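Local coordinates for protein putative secreted lipase (Streptomyces sp. W007, PDB 5H6B) that probably hydrolyses the ester bonds of triacylglycerols, as a thermostable secreted lipase of the alpha/beta-hydrolase class, at residues Asn116-Phe121 with Asp126-Leu131. Residues are numbered along the deposited sequence; the frame is centred on the assembly and turned at random.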
loop_
_atom_site.group_PDB
_atom_site.type_symbol
_atom_site.label_atom_id
_atom_site.label_comp_id
_atom_site.label_asym_id
_atom_site.label_seq_id
_atom_site.Cartn_x
_atom_site.Cartn_y
_atom_site.Cartn_z
ATOM N N ASN A 116 -3.908 4.645 6.730
ATOM C CA ASN A 116 -5.142 4.926 7.462
ATOM C C ASN A 116 -4.881 5.642 8.792
ATOM O O ASN A 116 -5.712 6.436 9.244
ATOM C CB ASN A 116 -5.939 3.643 7.670
ATOM C CG ASN A 116 -6.371 3.017 6.354
ATOM O OD1 ASN A 116 -5.924 1.929 5.982
ATOM N ND2 ASN A 116 -7.213 3.713 5.629
ATOM N N TYR A 117 -3.718 5.387 9.400
ATOM C CA TYR A 117 -3.280 6.148 10.568
ATOM C C TYR A 117 -3.014 7.623 10.208
ATOM O O TYR A 117 -3.414 8.541 10.934
ATOM C CB TYR A 117 -2.027 5.521 11.170
ATOM C CG TYR A 117 -1.731 5.994 12.577
ATOM C CD1 TYR A 117 -1.059 7.194 12.806
ATOM C CD2 TYR A 117 -2.141 5.253 13.678
ATOM C CE1 TYR A 117 -0.805 7.640 14.091
ATOM C CE2 TYR A 117 -1.878 5.686 14.969
ATOM C CZ TYR A 117 -1.215 6.878 15.166
ATOM O OH TYR A 117 -0.946 7.301 16.437
ATOM N N TYR A 118 -2.330 7.831 9.088
ATOM C CA TYR A 118 -2.051 9.173 8.572
ATOM C C TYR A 118 -3.355 9.893 8.225
ATOM O O TYR A 118 -3.535 11.049 8.590
ATOM C CB TYR A 118 -1.111 9.054 7.374
ATOM C CG TYR A 118 -1.006 10.214 6.413
ATOM C CD1 TYR A 118 -0.421 11.425 6.789
ATOM C CD2 TYR A 118 -1.398 10.065 5.087
ATOM C CE1 TYR A 118 -0.291 12.469 5.889
ATOM C CE2 TYR A 118 -1.262 11.099 4.182
ATOM C CZ TYR A 118 -0.715 12.304 4.592
ATOM O OH TYR A 118 -0.584 13.309 3.671
ATOM N N LEU A 119 -4.263 9.192 7.546
ATOM C CA LEU A 119 -5.569 9.752 7.189
ATOM C C LEU A 119 -6.418 10.141 8.401
ATOM O O LEU A 119 -7.080 11.173 8.375
ATOM C CB LEU A 119 -6.376 8.771 6.331
ATOM C CG LEU A 119 -5.836 8.471 4.937
ATOM C CD1 LEU A 119 -6.746 7.452 4.291
ATOM C CD2 LEU A 119 -5.726 9.741 4.099
ATOM N N LYS A 120 -6.389 9.310 9.443
ATOM C CA LYS A 120 -7.258 9.475 10.607
ATOM C C LYS A 120 -6.700 10.416 11.669
ATOM O O LYS A 120 -7.459 11.196 12.242
ATOM C CB LYS A 120 -7.557 8.121 11.255
ATOM C CG LYS A 120 -8.547 7.278 10.473
ATOM C CD LYS A 120 -8.697 5.904 11.104
ATOM C CE LYS A 120 -9.775 5.097 10.406
ATOM N NZ LYS A 120 -9.908 3.727 10.977
ATOM N N PHE A 121 -5.398 10.330 11.946
ATOM C CA PHE A 121 -4.803 11.023 13.094
ATOM C C PHE A 121 -3.785 12.116 12.776
ATOM O O PHE A 121 -3.439 12.877 13.676
ATOM C CB PHE A 121 -4.160 10.004 14.035
ATOM C CG PHE A 121 -5.094 8.924 14.479
ATOM C CD1 PHE A 121 -6.219 9.232 15.243
ATOM C CD2 PHE A 121 -4.867 7.592 14.124
ATOM C CE1 PHE A 121 -7.094 8.230 15.655
ATOM C CE2 PHE A 121 -5.736 6.586 14.535
ATOM C CZ PHE A 121 -6.856 6.908 15.298
ATOM N N ASP A 126 -6.929 15.772 4.165
ATOM C CA ASP A 126 -6.756 16.975 3.356
ATOM C C ASP A 126 -5.943 16.721 2.102
ATOM O O ASP A 126 -6.314 17.175 1.031
ATOM C CB ASP A 126 -6.089 18.093 4.179
ATOM C CG ASP A 126 -6.973 18.597 5.298
ATOM O OD1 ASP A 126 -8.210 18.621 5.115
ATOM O OD2 ASP A 126 -6.436 18.960 6.366
ATOM N N LYS A 127 -4.860 15.963 2.244
ATOM C CA LYS A 127 -3.856 15.807 1.196
ATOM C C LYS A 127 -4.017 14.560 0.309
ATOM O O LYS A 127 -3.220 14.368 -0.604
ATOM C CB LYS A 127 -2.471 15.832 1.852
ATOM C CG LYS A 127 -2.162 17.146 2.563
ATOM C CD LYS A 127 -1.614 16.905 3.964
ATOM C CE LYS A 127 -1.385 18.199 4.740
ATOM N NZ LYS A 127 -0.626 17.949 6.002
ATOM N N VAL A 128 -5.044 13.731 0.542
ATOM C CA VAL A 128 -5.193 12.447 -0.180
ATOM C C VAL A 128 -6.590 12.237 -0.778
ATOM O O VAL A 128 -7.603 12.283 -0.078
ATOM C CB VAL A 128 -4.849 11.240 0.731
ATOM C CG1 VAL A 128 -5.135 9.913 0.043
ATOM C CG2 VAL A 128 -3.392 11.298 1.157
ATOM N N ASN A 129 -6.603 11.925 -2.067
ATOM C CA ASN A 129 -7.820 11.654 -2.827
ATOM C C ASN A 129 -8.216 10.163 -2.753
ATOM O O ASN A 129 -9.377 9.835 -2.510
ATOM C CB ASN A 129 -7.605 12.101 -4.282
ATOM C CG ASN A 129 -8.664 11.576 -5.229
ATOM O OD1 ASN A 129 -9.802 12.019 -5.200
ATOM N ND2 ASN A 129 -8.292 10.648 -6.085
ATOM N N ALA A 130 -7.242 9.275 -2.974
ATOM C CA ALA A 130 -7.490 7.839 -3.025
ATOM C C ALA A 130 -6.401 7.029 -2.319
ATOM O O ALA A 130 -5.209 7.364 -2.371
ATOM C CB ALA A 130 -7.659 7.368 -4.466
ATOM N N LEU A 131 -6.846 5.988 -1.614
ATOM C CA LEU A 131 -5.971 5.021 -1.007
ATOM C C LEU A 131 -6.313 3.658 -1.573
ATOM O O LEU A 131 -7.404 3.124 -1.318
ATOM C CB LEU A 131 -6.133 5.003 0.516
ATOM C CG LEU A 131 -5.333 3.910 1.251
ATOM C CD1 LEU A 131 -3.842 3.938 0.920
ATOM C CD2 LEU A 131 -5.549 4.019 2.739
#
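Leu119 reaches from helix 115-121 to Val128 and Leu131 of strand 128-134, a contact of a helix packed against the parallel sheet of an alpha/beta-hydrolase fold. Followed outward, its CB leads to a CG set anti to the carbonyl carbon (chi1 -67°), which places the fork so that one methyl reaches Leu131 and the other Val128. Leu119 CD1 meets Leu131 CD2 at 4.0 Å. Leu119 CD2 lies 3.8 Å from Val128 CB and 4.1 Å from both Val128 CG1 and Val128 CG2, so it abuts the valine's branch point and both its methyls; the two side chains cross at about a right angle. One turn earlier on the helix, the Asn116 amide group also packs against Leu131 CD2. Tyr118 extends the contact toward the start of the strand: with CG anti to the backbone N (chi1 161°), its ring extends toward Val128 and the preceding Lys127. Val128 CG2 touches the ring edge near its plane, 3.7 Å from Tyr118 CE2. Leu105 of the adjacent strand 103-108 borders Val128 and Leu131, while Asp88 and Val91 of helix 80-98 contact Tyr118. The Tyr118 hydroxyl is buried without a polar partner in the model: Tyr118 OH sits against the Lys127 aliphatic chain, 3.6 Å from CB and 3.8 Å from CD.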